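Local coordinates for protein aryl acylamidase (bacterium CSBL00001, PDB 4YJ6) that probably hydrolyses the amide bond of aryl acylamides, as an enzyme of the amidase signature family, at residues T230-A235 against S260-G265; N196-Q201 against A472-F477; S187-A192 against H441-V446; I204-F209 against Q465-V470. One frame throughout, in Å; residues are numbered along the deposited sequence.

All four contacts gather round the central mixed sheet of the amidase fold. Along the chain the segments 187-192, 196-201, 204-209, 230-235 and 260-265 come first, and their late partners 441-446, 465-470 and 472-477 follow more than 170 residues after; only interaction 1 closes locally. Interactions 2 and 3 lie about 9 Å apart (centres) and meet at strands 198-201 and 443-451, neighbours in the sheet. Interactions 2 and 4 share helix 467-480, their centres about 14 Å apart. Interaction 1 touches both of these, and its centre is about 8 Å from that of interaction 2. Late helix and late strand are joined to the middle of the chain, with a phosphate ion at the edge of interaction 3.

Interaction 1: residues T230-A235 against S260-G265; sequences TVRDAA and SALAQG
V231, whose side chain meets L262, follows directly on the N-cap T230, where OG1 takes the N-H of D233 at 2.9 Å (D233 N to T230 OG1, 155° at the hydrogen). This capping bond starts helix 231-241, one of the helices packed on the central sheet of the amidase fold, and the backbone N-H of V231 is taken by E478 on helix 467-480. Across the contact packing is mainly apolar. L262, in the loop that leads to strand 270-273, is the one residue of 260-265 that touches the helix, thrust at its first turn. Its two methyls divide the work. CD2 lies against V231 CG1 at 3.7 Å, the two side chains running past each other in opposite directions; the valine presents CG1 because this branch stands anti to the backbone N (chi1 177°). CD1 rests on the R232 stem, 4.1 Å from R232 CG, and here the side chains cross at about a right angle. The arginine is exposed and meets the leucine mainly through its aliphatic stem, with NE still 4.2 Å from L262 CD1. An alanine in place of L262 would lack both methyls and is likely to leave a gap beside V231 and A235. L262 also touches I471 of helix 467-480, and its backbone O accepts from R479 NH1. On the next turn of helix 231-241, A235 CB reaches L262 CD2 at 4.2 Å.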
# COMPACT_ATOMS: atom_id res chain seq x y z
N THR A 230 4.40 -2.55 12.94
CA THR A 230 4.87 -1.48 13.84
C THR A 230 5.37 -0.29 13.05
O THR A 230 5.85 -0.42 11.92
CB THR A 230 6.04 -1.92 14.74
OG1 THR A 230 7.25 -2.06 13.95
CG2 THR A 230 5.73 -3.24 15.42
N VAL A 231 5.31 0.87 13.69
CA VAL A 231 5.79 2.08 13.04
C VAL A 231 7.30 2.02 12.93
O VAL A 231 7.85 2.44 11.91
CB VAL A 231 5.31 3.34 13.80
CG1 VAL A 231 5.89 4.61 13.14
CG2 VAL A 231 3.75 3.35 13.80
N ARG A 232 7.99 1.46 13.93
CA ARG A 232 9.44 1.33 13.88
C ARG A 232 9.86 0.51 12.65
O ARG A 232 10.82 0.85 11.96
CB ARG A 232 9.99 0.63 15.16
CG ARG A 232 11.51 0.32 15.09
CD ARG A 232 12.03 -0.27 16.43
NE ARG A 232 11.87 0.77 17.46
CZ ARG A 232 11.18 0.65 18.61
NH1 ARG A 232 10.58 -0.50 18.98
NH2 ARG A 232 11.10 1.71 19.43
N ASP A 233 9.16 -0.57 12.35
CA ASP A 233 9.57 -1.38 11.19
C ASP A 233 9.38 -0.58 9.92
O ASP A 233 10.11 -0.76 8.94
CB ASP A 233 8.78 -2.68 11.07
CG ASP A 233 9.30 -3.79 12.00
OD1 ASP A 233 10.34 -3.58 12.66
OD2 ASP A 233 8.66 -4.84 12.02
N ALA A 234 8.35 0.25 9.88
CA ALA A 234 8.13 1.06 8.67
C ALA A 234 9.24 2.08 8.54
O ALA A 234 9.73 2.36 7.45
CB ALA A 234 6.75 1.76 8.75
N ALA A 235 9.67 2.66 9.66
CA ALA A 235 10.78 3.61 9.60
C ALA A 235 12.06 2.93 9.14
O ALA A 235 12.83 3.51 8.37
CB ALA A 235 10.99 4.26 10.95
N SER A 260 14.58 8.64 13.53
CA SER A 260 14.82 9.77 14.41
C SER A 260 13.51 10.40 14.89
O SER A 260 13.49 11.10 15.90
CB SER A 260 15.71 10.83 13.76
OG SER A 260 15.02 11.54 12.73
N ALA A 261 12.44 10.15 14.17
CA ALA A 261 11.13 10.74 14.48
C ALA A 261 10.30 9.88 15.44
O ALA A 261 9.27 10.35 15.97
CB ALA A 261 10.35 10.93 13.19
N LEU A 262 10.71 8.64 15.68
CA LEU A 262 9.87 7.72 16.47
C LEU A 262 9.59 8.24 17.87
O LEU A 262 8.48 8.08 18.36
CB LEU A 262 10.51 6.32 16.60
CG LEU A 262 10.63 5.57 15.26
CD1 LEU A 262 11.58 4.37 15.41
CD2 LEU A 262 9.24 5.19 14.70
N ALA A 263 10.57 8.86 18.51
CA ALA A 263 10.38 9.32 19.89
C ALA A 263 10.01 10.79 20.02
O ALA A 263 9.98 11.33 21.14
CB ALA A 263 11.67 9.04 20.70
N GLN A 264 9.72 11.45 18.92
CA GLN A 264 9.57 12.89 18.91
C GLN A 264 8.30 13.38 19.62
O GLN A 264 8.30 14.47 20.20
CB GLN A 264 9.52 13.32 17.47
CG GLN A 264 9.56 14.77 17.28
CD GLN A 264 9.94 15.08 15.85
OE1 GLN A 264 9.20 15.76 15.15
NE2 GLN A 264 11.10 14.56 15.40
N GLY A 265 7.22 12.61 19.54
CA GLY A 265 5.94 13.03 20.11
C GLY A 265 5.24 14.09 19.26
O GLY A 265 5.69 14.42 18.16

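Interaction 2: residues N196-Q201 against A472-F477; sequences NTYGFQ and AASAAF
Y198 and S474 alone carry this contact, a buried tyrosine-to-serine pairing between strand 198-201 and helix 467-480 in the amidase fold. Its polar component is one short hydrogen bond, in which Y198 OH donates to S474 OG at 2.8 Å. The serine oxygen lies near the plane of the tyrosine ring, at its edge. S474 OG also hydrogen-bonds to V470 O, one turn earlier in its own helix; since a carbonyl can only accept, the serine hydroxyl passes the chain of bonds onward from tyrosine to helix backbone. With chi1 at -63° OG stands beside its backbone N, the position that serves this carbonyl. Both buried hydroxyls are thereby satisfied, and the two bonds fix the rotation of the serine.

The van der Waals component is small and follows the same edge. S474 CB sits 3.5 Å from Y198 CE1 and 3.2 Å from Y198 OH, so the serine methylene covers the end of the ring beside the bond. On the strand itself, Y198 OH lies in the ring plane of F200, at that ring's edge.

Around this pair, Y198 lies between its own sheet and the helices that cover it. Its side chain touches V231 and A234 of helix 231-241, and its sheet neighbours A444 and V446 of strand 443-451, while S474 also meets V231. Strand 198-201 runs antiparallel between strands 223-228 and 443-451, and the helices 231-241 and 467-480 pack together over the face from which the tyrosine rises.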
# COMPACT_ATOMS: atom_id res chain seq x y z
N ASN A 196 -5.69 -3.99 10.00
CA ASN A 196 -5.03 -3.65 11.27
C ASN A 196 -3.52 -3.58 11.08
O ASN A 196 -2.79 -3.91 11.99
CB ASN A 196 -5.36 -4.70 12.39
CG ASN A 196 -5.10 -4.18 13.77
OD1 ASN A 196 -5.69 -3.19 14.18
ND2 ASN A 196 -4.23 -4.87 14.52
N THR A 197 -3.07 -3.15 9.90
CA THR A 197 -1.64 -2.94 9.71
C THR A 197 -1.33 -1.48 9.39
O THR A 197 -2.23 -0.67 9.14
CB THR A 197 -1.10 -3.88 8.63
OG1 THR A 197 -1.91 -3.80 7.45
CG2 THR A 197 -1.12 -5.34 9.17
N TYR A 198 -0.05 -1.14 9.49
CA TYR A 198 0.38 0.24 9.27
C TYR A 198 0.88 0.38 7.85
O TYR A 198 1.80 -0.34 7.43
CB TYR A 198 1.48 0.54 10.27
CG TYR A 198 2.03 1.96 10.17
CD1 TYR A 198 1.27 3.06 10.58
CD2 TYR A 198 3.32 2.19 9.68
CE1 TYR A 198 1.78 4.34 10.52
CE2 TYR A 198 3.83 3.47 9.59
CZ TYR A 198 3.06 4.54 10.01
OH TYR A 198 3.57 5.80 9.93
N GLY A 199 0.29 1.30 7.09
CA GLY A 199 0.66 1.45 5.69
C GLY A 199 1.23 2.83 5.49
O GLY A 199 0.51 3.82 5.71
N PHE A 200 2.49 2.93 5.04
CA PHE A 200 3.16 4.23 4.92
C PHE A 200 3.31 4.64 3.45
O PHE A 200 4.04 3.97 2.70
CB PHE A 200 4.56 4.22 5.57
CG PHE A 200 5.13 5.61 5.71
CD1 PHE A 200 4.85 6.36 6.85
CD2 PHE A 200 5.88 6.19 4.70
CE1 PHE A 200 5.33 7.66 6.99
CE2 PHE A 200 6.37 7.48 4.83
CZ PHE A 200 6.07 8.23 5.97
N GLN A 201 2.63 5.73 3.06
CA GLN A 201 2.68 6.27 1.69
C GLN A 201 3.57 7.53 1.71
O GLN A 201 3.17 8.58 2.23
CB GLN A 201 1.25 6.59 1.17
CG GLN A 201 1.23 7.37 -0.19
CD GLN A 201 0.81 8.80 0.04
OE1 GLN A 201 -0.28 9.05 0.59
NE2 GLN A 201 1.65 9.76 -0.34
N ALA A 472 6.28 10.57 13.30
CA ALA A 472 6.23 10.99 14.72
C ALA A 472 4.81 10.83 15.27
O ALA A 472 4.58 10.25 16.36
CB ALA A 472 6.68 12.42 14.87
N ALA A 473 3.83 11.33 14.52
CA ALA A 473 2.44 11.21 14.98
C ALA A 473 1.98 9.74 15.04
O ALA A 473 1.21 9.34 15.94
CB ALA A 473 1.53 12.00 14.04
N SER A 474 2.41 8.94 14.06
CA SER A 474 2.03 7.54 14.01
C SER A 474 2.57 6.82 15.23
O SER A 474 1.87 6.01 15.84
CB SER A 474 2.60 6.87 12.73
OG SER A 474 2.04 7.47 11.56
N ALA A 475 3.85 7.05 15.55
CA ALA A 475 4.46 6.33 16.67
C ALA A 475 3.84 6.80 17.99
O ALA A 475 3.69 6.02 18.91
CB ALA A 475 5.98 6.53 16.71
N ALA A 476 3.53 8.08 18.07
CA ALA A 476 2.88 8.61 19.29
C ALA A 476 1.52 7.94 19.49
O ALA A 476 1.14 7.53 20.62
CB ALA A 476 2.76 10.11 19.17
N PHE A 477 0.75 7.82 18.41
CA PHE A 477 -0.56 7.16 18.49
C PHE A 477 -0.37 5.67 18.84
O PHE A 477 -1.13 5.12 19.62
CB PHE A 477 -1.31 7.33 17.17
CG PHE A 477 -2.70 6.77 17.18
CD1 PHE A 477 -3.74 7.52 17.73
CD2 PHE A 477 -2.97 5.50 16.68
CE1 PHE A 477 -5.04 7.00 17.77
CE2 PHE A 477 -4.26 4.97 16.69
CZ PHE A 477 -5.30 5.72 17.24

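Interaction 3: residues S187-A192 against H441-V446; sequences SIRIPA and HPSASV. With PO4 (phosphate ion), chain B.
R189 lays its side chain over S443 and its backbone on S445, joining the turn that leads into helix 190-195 to strand 443-451 of the central amidase sheet. The arginine leaves with CG anti to the carbonyl carbon (chi1 -64°) and bends at chi3 (-76°), which brings CD to 3.2 Å from S443 OG and swings the guanidinium along the strand, where NH2 forms a salt bridge with D183. S443 OG stands between its backbone N and carbonyl carbon (chi1 67°) and is hydrogen-bonded to Q201 OE1. S445 is turned differently: its OG, anti to the backbone N, bonds with T399, and it is the methylene that faces the arginine, S445 CB lying 3.7 Å from R189 O and 4.1 Å from R189 CB. A192 CB comes up on the same methylene, 4.4 Å from S445 CB.

At the turn's start S187 holds a phosphate ion, probably from the crystallisation liquor, helped by S163 and the N-H groups of G184 and G185. S187 is where the family's Ser-cisSer-Lys triad is expected to have its nucleophile, in the GGGS run, so the ion probably marks the active site. S187 OG, beside its backbone N, donates to phosphate O3 at 2.6 Å.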
# COMPACT_ATOMS: atom_id res chain seq x y z
N SER A 187 -3.34 2.48 -2.48
CA SER A 187 -3.23 1.04 -2.26
C SER A 187 -2.15 0.50 -1.32
O SER A 187 -2.11 -0.70 -1.10
CB SER A 187 -3.17 0.35 -3.61
OG SER A 187 -4.46 0.48 -4.22
N ILE A 188 -1.30 1.35 -0.76
CA ILE A 188 -0.51 0.95 0.40
C ILE A 188 -1.39 1.01 1.65
O ILE A 188 -1.22 0.24 2.61
CB ILE A 188 0.68 1.92 0.58
CG1 ILE A 188 1.74 1.64 -0.50
CG2 ILE A 188 1.32 1.81 1.98
CD1 ILE A 188 2.66 2.85 -0.70
N ARG A 189 -2.33 1.95 1.63
CA ARG A 189 -3.06 2.36 2.82
C ARG A 189 -4.42 1.66 2.95
O ARG A 189 -4.86 1.36 4.06
CB ARG A 189 -3.28 3.90 2.76
CG ARG A 189 -1.92 4.65 2.80
CD ARG A 189 -2.06 6.13 2.38
NE ARG A 189 -2.20 6.22 0.92
CZ ARG A 189 -2.78 7.27 0.31
NH1 ARG A 189 -3.34 8.26 1.03
NH2 ARG A 189 -2.82 7.32 -1.00
N ILE A 190 -5.08 1.45 1.82
CA ILE A 190 -6.42 0.83 1.79
C ILE A 190 -6.42 -0.56 2.46
O ILE A 190 -7.15 -0.78 3.43
CB ILE A 190 -6.92 0.70 0.35
CG1 ILE A 190 -7.17 2.09 -0.26
CG2 ILE A 190 -8.22 -0.12 0.28
CD1 ILE A 190 -7.13 2.06 -1.80
N PRO A 191 -5.53 -1.47 2.02
CA PRO A 191 -5.58 -2.79 2.66
C PRO A 191 -5.00 -2.77 4.05
O PRO A 191 -5.38 -3.63 4.86
CB PRO A 191 -4.75 -3.67 1.69
CG PRO A 191 -3.79 -2.69 1.05
CD PRO A 191 -4.62 -1.44 0.87
N ALA A 192 -4.08 -1.84 4.34
CA ALA A 192 -3.61 -1.71 5.72
C ALA A 192 -4.80 -1.41 6.66
O ALA A 192 -4.95 -2.02 7.72
CB ALA A 192 -2.57 -0.58 5.82
N HIS A 441 1.08 14.67 -0.91
CA HIS A 441 1.42 14.69 0.53
C HIS A 441 1.67 13.31 1.06
O HIS A 441 1.01 12.38 0.65
CB HIS A 441 0.21 15.28 1.30
CG HIS A 441 -0.04 16.70 0.96
ND1 HIS A 441 -0.59 17.11 -0.24
CD2 HIS A 441 0.24 17.84 1.66
CE1 HIS A 441 -0.64 18.43 -0.26
NE2 HIS A 441 -0.13 18.90 0.87
N PRO A 442 2.62 13.16 1.99
CA PRO A 442 2.85 11.88 2.65
C PRO A 442 1.66 11.54 3.59
O PRO A 442 1.13 12.47 4.19
CB PRO A 442 4.10 12.14 3.48
CG PRO A 442 4.03 13.65 3.86
CD PRO A 442 3.48 14.25 2.54
N SER A 443 1.30 10.27 3.73
CA SER A 443 0.27 9.91 4.69
C SER A 443 0.46 8.46 5.10
O SER A 443 1.09 7.68 4.39
CB SER A 443 -1.14 10.11 4.08
OG SER A 443 -1.40 9.20 3.02
N ALA A 444 -0.10 8.10 6.25
CA ALA A 444 -0.02 6.70 6.68
C ALA A 444 -1.35 6.30 7.28
O ALA A 444 -1.98 7.10 7.95
CB ALA A 444 1.11 6.53 7.71
N SER A 445 -1.76 5.07 7.02
CA SER A 445 -2.94 4.53 7.68
C SER A 445 -2.50 3.86 8.99
O SER A 445 -1.69 2.93 8.96
CB SER A 445 -3.68 3.53 6.81
OG SER A 445 -4.86 3.10 7.49
N VAL A 446 -3.04 4.34 10.11
CA VAL A 446 -2.81 3.74 11.43
C VAL A 446 -4.05 2.98 11.91
O VAL A 446 -5.17 3.49 11.85
CB VAL A 446 -2.42 4.78 12.54
CG1 VAL A 446 -1.06 5.41 12.21
CG2 VAL A 446 -3.46 5.90 12.71
P PO4 B . -3.77 1.65 -7.17
O1 PO4 B . -5.28 1.37 -7.35
O2 PO4 B . -3.43 2.59 -8.30
O3 PO4 B . -3.60 2.32 -5.84
O4 PO4 B . -2.93 0.41 -7.29

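Interaction 4: residues I204-F209 against Q465-V470; sequences IGRVPF and QADLDV
Two successive bends, chi2 at 66° and chi3 at 68°, redirect the side chain of R206 and turn the guanidinium edge to D467. NE and NH2 grip the same oxygen, D467 OD1, side-on and each at 3.0 Å. The acceptor lies in the guanidinium plane, but both nitrogens come from above one face of the carboxylate, whose plane is turned 74° against the guanidinium. The arginine and aspartate run past each other, and R206 CG packs 3.6 Å from D467 OD2. This buried salt bridge ties the loop after strand 198-201 to the first turn of helix 467-480 in the amidase fold, directly after its N-cap residue A466; the N-terminal end of the helix would probably favour the negative charge further. S203 OG is a third partner of OD1. A methionine in place of R206 would carry no charge, and would probably leave the buried D467 without its counter-ion and Q465 without the water-mediated link. On the outer side Q465 CB lies 3.6 Å from R206 NH2. Water 1 bridges the two side chains, accepting from R206 NH2 at 2.9 Å and donating to Q465 OE1 at 2.8 Å.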
# COMPACT_ATOMS: atom_id res chain seq x y z
N ILE A 204 5.67 12.43 -2.51
CA ILE A 204 6.13 12.22 -3.88
C ILE A 204 7.65 12.57 -3.96
O ILE A 204 8.12 13.58 -3.42
CB ILE A 204 5.24 12.98 -4.93
CG1 ILE A 204 5.72 12.68 -6.36
CG2 ILE A 204 5.30 14.53 -4.68
CD1 ILE A 204 5.54 11.15 -6.81
N GLY A 205 8.40 11.72 -4.66
CA GLY A 205 9.85 11.91 -4.80
C GLY A 205 10.69 11.33 -3.68
O GLY A 205 11.91 11.32 -3.80
N ARG A 206 10.07 10.91 -2.58
CA ARG A 206 10.81 10.37 -1.44
C ARG A 206 11.39 8.99 -1.74
O ARG A 206 12.56 8.73 -1.47
CB ARG A 206 9.87 10.31 -0.21
CG ARG A 206 10.56 9.82 1.08
CD ARG A 206 11.62 10.83 1.56
NE ARG A 206 10.95 12.05 2.01
CZ ARG A 206 11.48 13.27 1.96
NH1 ARG A 206 12.68 13.50 1.46
NH2 ARG A 206 10.78 14.30 2.46
N VAL A 207 10.58 8.11 -2.30
CA VAL A 207 11.04 6.77 -2.76
C VAL A 207 10.96 6.76 -4.29
O VAL A 207 9.95 7.16 -4.88
CB VAL A 207 10.09 5.67 -2.20
CG1 VAL A 207 10.45 4.25 -2.72
CG2 VAL A 207 10.11 5.70 -0.68
N PRO A 208 12.03 6.32 -4.96
CA PRO A 208 11.99 6.36 -6.43
C PRO A 208 10.82 5.55 -6.99
O PRO A 208 10.48 4.51 -6.42
CB PRO A 208 13.32 5.67 -6.85
CG PRO A 208 14.22 5.74 -5.64
CD PRO A 208 13.31 5.81 -4.41
N PHE A 209 10.21 6.04 -8.07
CA PHE A 209 9.22 5.24 -8.78
C PHE A 209 9.62 5.25 -10.24
O PHE A 209 9.81 6.33 -10.80
CB PHE A 209 7.80 5.84 -8.64
CG PHE A 209 6.73 4.85 -9.02
CD1 PHE A 209 6.47 4.59 -10.36
CD2 PHE A 209 6.07 4.13 -8.04
CE1 PHE A 209 5.51 3.63 -10.73
CE2 PHE A 209 5.09 3.16 -8.39
CZ PHE A 209 4.82 2.92 -9.74
N GLN A 465 6.46 16.75 1.90
CA GLN A 465 7.81 16.37 2.37
C GLN A 465 7.95 16.23 3.88
O GLN A 465 9.07 16.07 4.39
CB GLN A 465 8.90 17.28 1.76
CG GLN A 465 9.21 16.82 0.31
CD GLN A 465 9.92 17.90 -0.47
OE1 GLN A 465 11.13 18.05 -0.38
NE2 GLN A 465 9.17 18.69 -1.20
N ALA A 466 6.82 16.22 4.60
CA ALA A 466 6.88 16.06 6.05
C ALA A 466 6.69 14.60 6.48
O ALA A 466 5.93 14.28 7.40
CB ALA A 466 5.83 17.00 6.75
N ASP A 467 7.40 13.70 5.82
CA ASP A 467 7.34 12.29 6.17
C ASP A 467 7.66 12.05 7.64
O ASP A 467 7.02 11.21 8.28
CB ASP A 467 8.37 11.50 5.36
CG ASP A 467 8.16 11.63 3.86
OD1 ASP A 467 8.39 12.74 3.35
OD2 ASP A 467 7.73 10.63 3.23
N LEU A 468 8.63 12.77 8.19
CA LEU A 468 9.01 12.48 9.59
C LEU A 468 7.87 12.91 10.54
O LEU A 468 7.67 12.29 11.56
CB LEU A 468 10.31 13.22 9.97
CG LEU A 468 11.56 12.75 9.20
CD1 LEU A 468 12.87 13.28 9.81
CD2 LEU A 468 11.59 11.29 9.16
N ASP A 469 7.12 13.96 10.19
CA ASP A 469 5.98 14.37 11.04
C ASP A 469 4.95 13.24 11.07
O ASP A 469 4.29 12.99 12.09
CB ASP A 469 5.29 15.62 10.49
CG ASP A 469 6.04 16.92 10.76
OD1 ASP A 469 6.99 16.92 11.59
OD2 ASP A 469 5.66 17.97 10.16
N VAL A 470 4.75 12.58 9.93
CA VAL A 470 3.79 11.47 9.85
C VAL A 470 4.29 10.32 10.72
O VAL A 470 3.51 9.73 11.47
CB VAL A 470 3.57 11.00 8.42
CG1 VAL A 470 2.62 9.78 8.37
CG2 VAL A 470 2.99 12.15 7.57
O HOH W 1 12.47 16.50 1.56